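Acyl-CoA dehydrogenase (Thermus thermophilus, PDB 2Z1Q) probably catalyses the FAD-dependent oxidation of saturated acyl-CoA thioesters to 2,3-dehydroacyl-CoA, passing the electrons to an acceptor. Local coordinates at residues B[6-11]-B[18-23]; B[40-45]-B[98-103]; B[88-93]-B[326-331]. One frame throughout, in Å; residues are numbered along the deposited sequence.

Interaction 1: B[6-11]-B[18-23]; sequences KLWQKG and VPERVY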
loop_
_atom_site.group_PDB
_atom_site.type_symbol
_atom_site.label_atom_id
_atom_site.label_comp_id
_atom_site.label_asym_id
_atom_site.label_seq_id
_atom_site.Cartn_x
_atom_site.Cartn_y
_atom_site.Cartn_z
ATOM N N LYS B 6 25.672 10.301 30.252
ATOM C CA LYS B 6 25.115 11.625 29.990
ATOM C C LYS B 6 23.593 11.594 29.959
ATOM O O LYS B 6 22.982 10.528 30.008
ATOM C CB LYS B 6 25.653 12.182 28.668
ATOM C CG LYS B 6 27.155 12.442 28.664
ATOM C CD LYS B 6 27.572 13.226 27.429
ATOM C CE LYS B 6 29.070 13.512 27.408
ATOM N NZ LYS B 6 29.889 12.277 27.247
ATOM N N LEU B 7 22.980 12.767 29.876
ATOM C CA LEU B 7 21.530 12.853 29.861
ATOM C C LEU B 7 20.939 12.471 28.508
ATOM O O LEU B 7 19.974 11.705 28.439
ATOM C CB LEU B 7 21.090 14.270 30.243
ATOM C CG LEU B 7 19.602 14.507 30.512
ATOM C CD1 LEU B 7 18.806 14.475 29.216
ATOM C CD2 LEU B 7 19.107 13.458 31.499
ATOM N N TRP B 8 21.521 12.997 27.435
ATOM C CA TRP B 8 21.021 12.713 26.098
ATOM C C TRP B 8 21.419 11.333 25.585
ATOM O O TRP B 8 20.668 10.704 24.844
ATOM C CB TRP B 8 21.506 13.779 25.108
ATOM C CG TRP B 8 22.993 13.799 24.920
ATOM C CD1 TRP B 8 23.913 14.400 25.729
ATOM C CD2 TRP B 8 23.733 13.150 23.878
ATOM N NE1 TRP B 8 25.184 14.165 25.255
ATOM C CE2 TRP B 8 25.102 13.400 24.121
ATOM C CE3 TRP B 8 23.373 12.380 22.764
ATOM C CZ2 TRP B 8 26.112 12.907 23.290
ATOM C CZ3 TRP B 8 24.381 11.888 21.937
ATOM C CH2 TRP B 8 25.734 12.155 22.207
ATOM N N GLN B 9 22.604 10.870 25.974
ATOM C CA GLN B 9 23.086 9.563 25.536
ATOM C C GLN B 9 22.152 8.428 25.931
ATOM O O GLN B 9 21.914 7.516 25.144
ATOM C CB GLN B 9 24.484 9.277 26.097
ATOM C CG GLN B 9 25.603 9.938 25.313
ATOM C CD GLN B 9 26.984 9.492 25.759
ATOM O OE1 GLN B 9 27.971 9.727 25.061
ATOM N NE2 GLN B 9 27.063 8.851 26.921
ATOM N N LYS B 10 21.633 8.491 27.154
ATOM C CA LYS B 10 20.729 7.466 27.668
ATOM C C LYS B 10 19.566 7.223 26.709
ATOM O O LYS B 10 19.262 8.064 25.862
ATOM C CB LYS B 10 20.181 7.877 29.046
ATOM C CG LYS B 10 21.248 8.081 30.122
ATOM C CD LYS B 10 20.635 8.285 31.507
ATOM C CE LYS B 10 21.716 8.385 32.582
ATOM N NZ LYS B 10 21.155 8.375 33.966
ATOM N N GLY B 11 18.919 6.071 26.842
ATOM C CA GLY B 11 17.796 5.754 25.979
ATOM C C GLY B 11 16.661 6.743 26.164
ATOM O O GLY B 11 16.102 6.854 27.251
ATOM N N VAL B 18 19.405 17.837 23.403
ATOM C CA VAL B 18 19.844 17.667 22.026
ATOM C C VAL B 18 21.123 16.842 22.041
ATOM O O VAL B 18 21.987 17.039 22.890
ATOM C CB VAL B 18 20.125 19.034 21.361
ATOM C CG1 VAL B 18 20.658 18.829 19.951
ATOM C CG2 VAL B 18 18.852 19.865 21.333
ATOM N N PRO B 19 21.249 15.888 21.110
ATOM C CA PRO B 19 22.444 15.043 21.047
ATOM C C PRO B 19 23.694 15.815 20.627
ATOM O O PRO B 19 23.638 16.663 19.739
ATOM C CB PRO B 19 22.040 13.970 20.040
ATOM C CG PRO B 19 21.121 14.712 19.120
ATOM C CD PRO B 19 20.271 15.496 20.081
ATOM N N GLU B 20 24.821 15.518 21.267
ATOM C CA GLU B 20 26.079 16.194 20.954
ATOM C C GLU B 20 26.673 15.678 19.655
ATOM O O GLU B 20 27.482 16.350 19.012
ATOM C CB GLU B 20 27.082 16.006 22.094
ATOM C CG GLU B 20 26.849 16.923 23.288
ATOM C CD GLU B 20 27.871 16.713 24.390
ATOM O OE1 GLU B 20 29.035 16.393 24.066
ATOM O OE2 GLU B 20 27.516 16.877 25.577
ATOM N N ARG B 21 26.270 14.476 19.271
ATOM C CA ARG B 21 26.759 13.884 18.040
ATOM C C ARG B 21 25.858 12.732 17.621
ATOM O O ARG B 21 25.119 12.174 18.442
ATOM C CB ARG B 21 28.196 13.381 18.225
ATOM C CG ARG B 21 28.378 12.406 19.384
ATOM C CD ARG B 21 29.794 11.838 19.432
ATOM N NE ARG B 21 29.998 10.955 20.580
ATOM C CZ ARG B 21 30.011 11.356 21.847
ATOM N NH1 ARG B 21 30.205 10.475 22.821
ATOM N NH2 ARG B 21 29.833 12.636 22.146
ATOM N N VAL B 22 25.915 12.392 16.337
ATOM C CA VAL B 22 25.133 11.295 15.794
ATOM C C VAL B 22 25.994 10.488 14.830
ATOM O O VAL B 22 26.755 11.049 14.049
ATOM C CB VAL B 22 23.870 11.797 15.037
ATOM C CG1 VAL B 22 22.913 12.469 16.000
ATOM C CG2 VAL B 22 24.265 12.752 13.930
ATOM N N TYR B 23 25.870 9.168 14.897
ATOM C CA TYR B 23 26.619 8.285 14.013
ATOM C C TYR B 23 25.889 8.286 12.673
ATOM O O TYR B 23 24.706 7.962 12.607
ATOM C CB TYR B 23 26.683 6.866 14.611
ATOM C CG TYR B 23 27.589 5.902 13.861
ATOM C CD1 TYR B 23 27.068 5.002 12.931
ATOM C CD2 TYR B 23 28.973 5.923 14.054
ATOM C CE1 TYR B 23 27.910 4.147 12.202
ATOM C CE2 TYR B 23 29.820 5.076 13.335
ATOM C CZ TYR B 23 29.285 4.193 12.408
ATOM O OH TYR B 23 30.122 3.383 11.673
#

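Interaction 2: B[40-45]-B[98-103]; sequences RTFVER and EELSGS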
loop_
_atom_site.group_PDB
_atom_site.type_symbol
_atom_site.label_atom_id
_atom_site.label_comp_id
_atom_site.label_asym_id
_atom_site.label_seq_id
_atom_site.Cartn_x
_atom_site.Cartn_y
_atom_site.Cartn_z
ATOM N N ARG B 40 27.527 -6.955 -1.002
ATOM C CA ARG B 40 27.055 -6.533 -2.315
ATOM C C ARG B 40 27.530 -7.506 -3.398
ATOM O O ARG B 40 26.791 -7.799 -4.346
ATOM C CB ARG B 40 27.541 -5.116 -2.632
ATOM C CG ARG B 40 26.616 -3.995 -2.132
ATOM C CD ARG B 40 27.188 -2.598 -2.408
ATOM N NE ARG B 40 28.045 -2.110 -1.323
ATOM C CZ ARG B 40 29.245 -1.558 -1.501
ATOM N NH1 ARG B 40 29.745 -1.426 -2.726
ATOM N NH2 ARG B 40 29.953 -1.139 -0.458
ATOM N N THR B 41 28.753 -8.011 -3.248
ATOM C CA THR B 41 29.312 -8.944 -4.220
ATOM C C THR B 41 28.595 -10.289 -4.111
ATOM O O THR B 41 28.205 -10.885 -5.114
ATOM C CB THR B 41 30.823 -9.147 -3.987
ATOM O OG1 THR B 41 31.476 -7.873 -3.977
ATOM C CG2 THR B 41 31.426 -10.004 -5.094
ATOM N N PHE B 42 28.432 -10.751 -2.877
ATOM C CA PHE B 42 27.748 -12.005 -2.587
ATOM C C PHE B 42 26.352 -12.036 -3.205
ATOM O O PHE B 42 25.919 -13.061 -3.731
ATOM C CB PHE B 42 27.625 -12.177 -1.073
ATOM C CG PHE B 42 26.837 -13.389 -0.659
ATOM C CD1 PHE B 42 27.283 -14.667 -0.977
ATOM C CD2 PHE B 42 25.656 -13.252 0.072
ATOM C CE1 PHE B 42 26.572 -15.789 -0.575
ATOM C CE2 PHE B 42 24.939 -14.374 0.480
ATOM C CZ PHE B 42 25.403 -15.646 0.154
ATOM N N VAL B 43 25.655 -10.904 -3.147
ATOM C CA VAL B 43 24.298 -10.801 -3.675
ATOM C C VAL B 43 24.251 -10.808 -5.190
ATOM O O VAL B 43 23.497 -11.573 -5.795
ATOM C CB VAL B 43 23.605 -9.517 -3.162
ATOM C CG1 VAL B 43 22.241 -9.340 -3.818
ATOM C CG2 VAL B 43 23.464 -9.590 -1.663
ATOM N N GLU B 44 25.054 -9.951 -5.803
ATOM C CA GLU B 44 25.060 -9.869 -7.244
ATOM C C GLU B 44 25.535 -11.151 -7.926
ATOM O O GLU B 44 25.005 -11.525 -8.965
ATOM C CB GLU B 44 25.925 -8.693 -7.699
ATOM C CG GLU B 44 25.957 -8.527 -9.214
ATOM C CD GLU B 44 27.224 -7.849 -9.703
ATOM O OE1 GLU B 44 27.423 -6.651 -9.403
ATOM O OE2 GLU B 44 28.025 -8.522 -10.387
ATOM N N ARG B 45 26.509 -11.839 -7.349
ATOM C CA ARG B 45 27.030 -13.033 -8.003
ATOM C C ARG B 45 26.526 -14.391 -7.502
ATOM O O ARG B 45 26.522 -15.362 -8.252
ATOM C CB ARG B 45 28.557 -13.033 -7.939
ATOM C CG ARG B 45 29.090 -13.419 -6.575
ATOM C CD ARG B 45 30.602 -13.606 -6.583
ATOM N NE ARG B 45 31.085 -14.200 -5.337
ATOM C CZ ARG B 45 32.353 -14.528 -5.107
ATOM N NH1 ARG B 45 33.276 -14.320 -6.038
ATOM N NH2 ARG B 45 32.701 -15.075 -3.948
ATOM N N GLU B 98 21.179 -4.410 5.639
ATOM C CA GLU B 98 20.744 -3.453 4.627
ATOM C C GLU B 98 21.116 -3.884 3.207
ATOM O O GLU B 98 20.292 -3.811 2.302
ATOM C CB GLU B 98 21.314 -2.044 4.905
ATOM C CG GLU B 98 21.048 -1.031 3.762
ATOM C CD GLU B 98 21.694 0.348 3.962
ATOM O OE1 GLU B 98 21.732 1.121 2.984
ATOM O OE2 GLU B 98 22.159 0.660 5.083
ATOM N N GLU B 99 22.354 -4.332 3.021
ATOM C CA GLU B 99 22.829 -4.744 1.702
ATOM C C GLU B 99 22.175 -6.043 1.224
ATOM O O GLU B 99 22.103 -6.314 0.028
ATOM C CB GLU B 99 24.361 -4.887 1.717
ATOM C CG GLU B 99 25.132 -3.553 1.839
ATOM C CD GLU B 99 24.674 -2.499 0.838
ATOM O OE1 GLU B 99 24.177 -2.875 -0.248
ATOM O OE2 GLU B 99 24.820 -1.296 1.127
ATOM N N LEU B 100 21.691 -6.842 2.160
ATOM C CA LEU B 100 21.047 -8.086 1.780
ATOM C C LEU B 100 19.583 -7.931 1.363
ATOM O O LEU B 100 18.938 -8.916 1.008
ATOM C CB LEU B 100 21.173 -9.107 2.897
ATOM C CG LEU B 100 22.522 -9.822 2.940
ATOM C CD1 LEU B 100 22.505 -10.752 4.125
ATOM C CD2 LEU B 100 22.787 -10.596 1.649
ATOM N N SER B 101 19.078 -6.697 1.385
ATOM C CA SER B 101 17.694 -6.419 0.991
ATOM C C SER B 101 17.524 -6.633 -0.516
ATOM O O SER B 101 16.438 -6.427 -1.066
ATOM C CB SER B 101 17.314 -4.975 1.338
ATOM O OG SER B 101 18.001 -4.045 0.509
ATOM N N GLY B 102 18.602 -7.040 -1.182
ATOM C CA GLY B 102 18.533 -7.274 -2.615
ATOM C C GLY B 102 18.506 -8.752 -2.948
ATOM O O GLY B 102 18.426 -9.144 -4.117
ATOM N N SER B 103 18.568 -9.576 -1.910
ATOM C CA SER B 103 18.572 -11.021 -2.065
ATOM C C SER B 103 17.154 -11.606 -2.045
ATOM O O SER B 103 16.969 -12.827 -2.155
ATOM C CB SER B 103 19.427 -11.638 -0.955
ATOM O OG SER B 103 18.873 -11.374 0.325
#

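Interaction 3: B[88-93]-B[326-331]; sequences LPKVIS and LIDEAL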
loop_
_atom_site.group_PDB
_atom_site.type_symbol
_atom_site.label_atom_id
_atom_site.label_comp_id
_atom_site.label_asym_id
_atom_site.label_seq_id
_atom_site.Cartn_x
_atom_site.Cartn_y
_atom_site.Cartn_z
ATOM N N LEU B 88 31.763 -8.610 16.109
ATOM C CA LEU B 88 31.955 -7.258 15.619
ATOM C C LEU B 88 30.861 -6.296 16.063
ATOM O O LEU B 88 29.796 -6.711 16.514
ATOM C CB LEU B 88 32.040 -7.286 14.093
ATOM C CG LEU B 88 33.259 -7.996 13.494
ATOM C CD1 LEU B 88 33.052 -8.237 11.999
ATOM C CD2 LEU B 88 34.500 -7.142 13.749
ATOM N N PRO B 89 31.131 -4.986 15.969
ATOM C CA PRO B 89 30.154 -3.959 16.359
ATOM C C PRO B 89 28.818 -4.102 15.620
ATOM O O PRO B 89 28.785 -4.406 14.422
ATOM C CB PRO B 89 30.867 -2.658 16.015
ATOM C CG PRO B 89 32.311 -2.996 16.273
ATOM C CD PRO B 89 32.451 -4.389 15.684
ATOM N N LYS B 90 27.721 -3.876 16.339
ATOM C CA LYS B 90 26.389 -3.994 15.764
ATOM C C LYS B 90 26.240 -3.248 14.443
ATOM O O LYS B 90 25.442 -3.636 13.587
ATOM C CB LYS B 90 25.353 -3.533 16.787
ATOM C CG LYS B 90 25.459 -4.321 18.082
ATOM C CD LYS B 90 25.492 -5.829 17.787
ATOM C CE LYS B 90 25.958 -6.639 18.985
ATOM N NZ LYS B 90 26.214 -8.071 18.628
ATOM N N VAL B 91 27.026 -2.193 14.259
ATOM C CA VAL B 91 26.941 -1.450 13.014
ATOM C C VAL B 91 27.197 -2.352 11.806
ATOM O O VAL B 91 26.516 -2.234 10.791
ATOM C CB VAL B 91 27.937 -0.275 12.973
ATOM C CG1 VAL B 91 29.367 -0.767 13.180
ATOM C CG2 VAL B 91 27.806 0.439 11.642
ATOM N N ILE B 92 28.173 -3.253 11.924
ATOM C CA ILE B 92 28.529 -4.179 10.841
ATOM C C ILE B 92 27.384 -5.140 10.482
ATOM O O ILE B 92 27.018 -5.269 9.312
ATOM C CB ILE B 92 29.789 -5.006 11.213
ATOM C CG1 ILE B 92 31.004 -4.081 11.336
ATOM C CG2 ILE B 92 30.050 -6.074 10.167
ATOM C CD1 ILE B 92 32.287 -4.812 11.676
ATOM N N SER B 93 26.821 -5.814 11.481
ATOM C CA SER B 93 25.715 -6.725 11.204
ATOM C C SER B 93 24.516 -5.945 10.659
ATOM O O SER B 93 23.692 -6.489 9.920
ATOM C CB SER B 93 25.323 -7.496 12.471
ATOM O OG SER B 93 25.161 -6.628 13.576
ATOM N N LEU B 326 24.496 4.557 18.678
ATOM C CA LEU B 326 24.342 4.713 20.127
ATOM C C LEU B 326 24.584 3.387 20.836
ATOM O O LEU B 326 25.318 3.318 21.825
ATOM C CB LEU B 326 22.944 5.228 20.465
ATOM C CG LEU B 326 22.658 6.692 20.111
ATOM C CD1 LEU B 326 21.170 6.982 20.191
ATOM C CD2 LEU B 326 23.430 7.595 21.059
ATOM N N ILE B 327 23.963 2.333 20.321
ATOM C CA ILE B 327 24.111 1.014 20.901
ATOM C C ILE B 327 25.587 0.611 20.958
ATOM O O ILE B 327 26.072 0.133 21.986
ATOM C CB ILE B 327 23.322 -0.028 20.076
ATOM C CG1 ILE B 327 21.827 0.297 20.144
ATOM C CG2 ILE B 327 23.598 -1.423 20.587
ATOM C CD1 ILE B 327 20.968 -0.489 19.162
ATOM N N ASP B 328 26.298 0.810 19.856
ATOM C CA ASP B 328 27.703 0.451 19.807
ATOM C C ASP B 328 28.542 1.123 20.887
ATOM O O ASP B 328 29.346 0.455 21.545
ATOM C CB ASP B 328 28.269 0.735 18.411
ATOM C CG ASP B 328 28.083 -0.442 17.467
ATOM O OD1 ASP B 328 28.264 -0.280 16.241
ATOM O OD2 ASP B 328 27.760 -1.542 17.965
ATOM N N GLU B 329 28.351 2.425 21.088
ATOM C CA GLU B 329 29.103 3.144 22.113
ATOM C C GLU B 329 28.779 2.598 23.499
ATOM O O GLU B 329 29.667 2.405 24.325
ATOM C CB GLU B 329 28.798 4.642 22.067
ATOM C CG GLU B 329 29.362 5.359 20.850
ATOM C CD GLU B 329 29.385 6.869 21.026
ATOM O OE1 GLU B 329 29.727 7.582 20.056
ATOM O OE2 GLU B 329 29.065 7.342 22.139
ATOM N N ALA B 330 27.503 2.348 23.753
ATOM C CA ALA B 330 27.099 1.822 25.048
ATOM C C ALA B 330 27.615 0.402 25.239
ATOM O O ALA B 330 27.496 -0.166 26.319
ATOM C CB ALA B 330 25.584 1.853 25.172
ATOM N N LEU B 331 28.194 -0.165 24.183
ATOM C CA LEU B 331 28.726 -1.523 24.235
ATOM C C LEU B 331 30.246 -1.556 24.400
ATOM O O LEU B 331 30.818 -2.591 24.739
ATOM C CB LEU B 331 28.313 -2.297 22.973
ATOM C CG LEU B 331 26.848 -2.751 22.926
ATOM C CD1 LEU B 331 26.541 -3.410 21.589
ATOM C CD2 LEU B 331 26.581 -3.714 24.075
#

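Interaction 1: B[6-11]-B[18-23]
The indole of Trp8 lies flat against the backbone of 19-20: over one face, offset toward the rim, sit Pro19 CA, 3.2 Å above the ring plane, and the amide nitrogen of Glu20. The opposite face is covered from within its own segment by Gln9 CG, so the ring is sandwiched. At the ring's edge, and in its plane, is Arg21 NH2, 3.9 Å from Trp8 CZ2. The arginine in turn presents a guanidinium face to that edge, with Trp8 CH2 lying over it. The cation therefore meets the rim of the indole and makes no stack on its face. A proline suits the first face because its rigid ring is apolar and compact, and Pro19 CB comes within 3.4 Å of Trp8 CE3. Glu20 runs across the indole at about a right angle, CB resting 3.5 Å from Trp8 CZ2, while its carboxylate reaches the pyrrole side, OE2 3.6 Å from Trp8 NE1. With CG of Trp8 set between the backbone N and the carbonyl carbon (chi1 64°), the ring swings over toward 18-21. Gln9 is extended beyond CG, which brings OE1 to 3.3 Å from Arg21 NH1, the amide and guanidinium planes being turned 77° apart. Were Trp8 an alanine, Pro19 and the Glu20 methylenes would probably face a gap, and the Arg21 guanidinium would lose the ring rim it lies against. Behind the contact, Pro19 also packs on Glu493 and Leu497 of helix 476-502 and on Arg322 of helix 300-331. The arrangement is that of an irregular N-terminal arm, ahead of helix 30-54, doubled back on itself round one large aromatic and laid on the helices of the C-terminal part of the chain.

Interaction 2: B[40-45]-B[98-103]
Val43 puts both its methyls into the contact, one to each half of the turn that ends helix 90-99. CG2 meets Leu100 CD2 at 3.5 Å, and CG1 lies 3.8 Å from Gly102 O. The CG1 methyl stands anti to the backbone N (chi1 175°), which spreads the fork over the turn, and a compact, branched valine suits the place because one methyl can reach Leu100 while the other lies on the Gly102 peptide. The turn is gripped from inside: Leu100 O accepts from Ser103 N and from Ser103 OG, the latter at 2.6 Å and in the carbonyl plane. This is helix-to-helix packing inside the all-helical N-terminal domain of the acyl-CoA dehydrogenase fold, with helix 30-54 laid against the end of helix 90-99. Glu99, bent at chi2 (-50°), folds its carboxylate against the stem of Arg40, where OE1 comes within 3.3 Å of Arg40 CG. The guanidinium of Arg40 is turned 69° from the carboxylate, which lies at its edge; NE stays 4.1 Å from Glu99 OE1, beyond a salt bridge. The firm ionic partner of Glu99 is Arg277, and Arg577 also lies close to Arg40, so the carboxylate probably eases the crowding of positive charge there.

Interaction 3: B[88-93]-B[326-331]
Asp328 points its carboxylate from one helix straight at the first turn of another, and its two oxygens divide the work. OD1 takes the N-H of Val91 at 3.0 Å from Val91 N, on the syn side and a little out of the carboxylate plane, with an N-H...O angle of 144°. OD2 lies 2.8 Å from Lys90 N, but that bond is weak, bent to 122°. Two peptide N-H groups at the start of a helix have no carbonyl one turn earlier to bind, and a short acidic side chain from a neighbouring helix is well suited to supply the acceptor; the helix end would probably stabilise its negative charge in return. Pro89, which has no N-H to offer, lies beside this pair with CB 3.5 Å from Asp328 OD1.

Val91 meets the carboxylate at about a right angle. Its CG1, set between the backbone N and the carbonyl carbon (chi1 57°), approaches OD1 to 3.3 Å, so apolar carbon shields the same oxygen that the backbone binds. Lys90 starts toward Asp328, its CB 3.3 Å from OD2, then bends at chi2 and carries its amine away. The methylenes cross Leu331 at about a right angle, with CG 3.8 Å from Leu331 CD1, and the long chain thus serves as apolar cover for the leucine while NZ forms its salt bridge with Asp78 elsewhere.

The contact joins the beginning of helix 90-99, in the N-terminal domain, to the last turns of helix 300-331 in the C-terminal part. Tyr265 of helix 252-288 touches both Lys90 and Ile327, helix 337-345 packs on Ile327 and Leu331, and helix 30-54 lies against Ile92.

Overall arrangement
Interactions 2 and 3 work at opposite ends of helix 90-99: 88-93 meets helix 300-331 at its start, 98-103 meets helix 30-54 at its finish, with centres about 22 Å apart. All three contacts are partly buried. Interaction 1 is the most superficial, most of its touching residues being exposed, whereas interaction 2 has none exposed. Their chemistry follows: an aromatic plate against a loop in interaction 1, methyl packing with a charged fringe in interaction 2, and carboxylate-to-backbone bonds between helices in interaction 3. Interactions 1 and 3 adjoin through a long, weak ion pair of Arg21 with Glu329 and through Tyr23 packing on Val91.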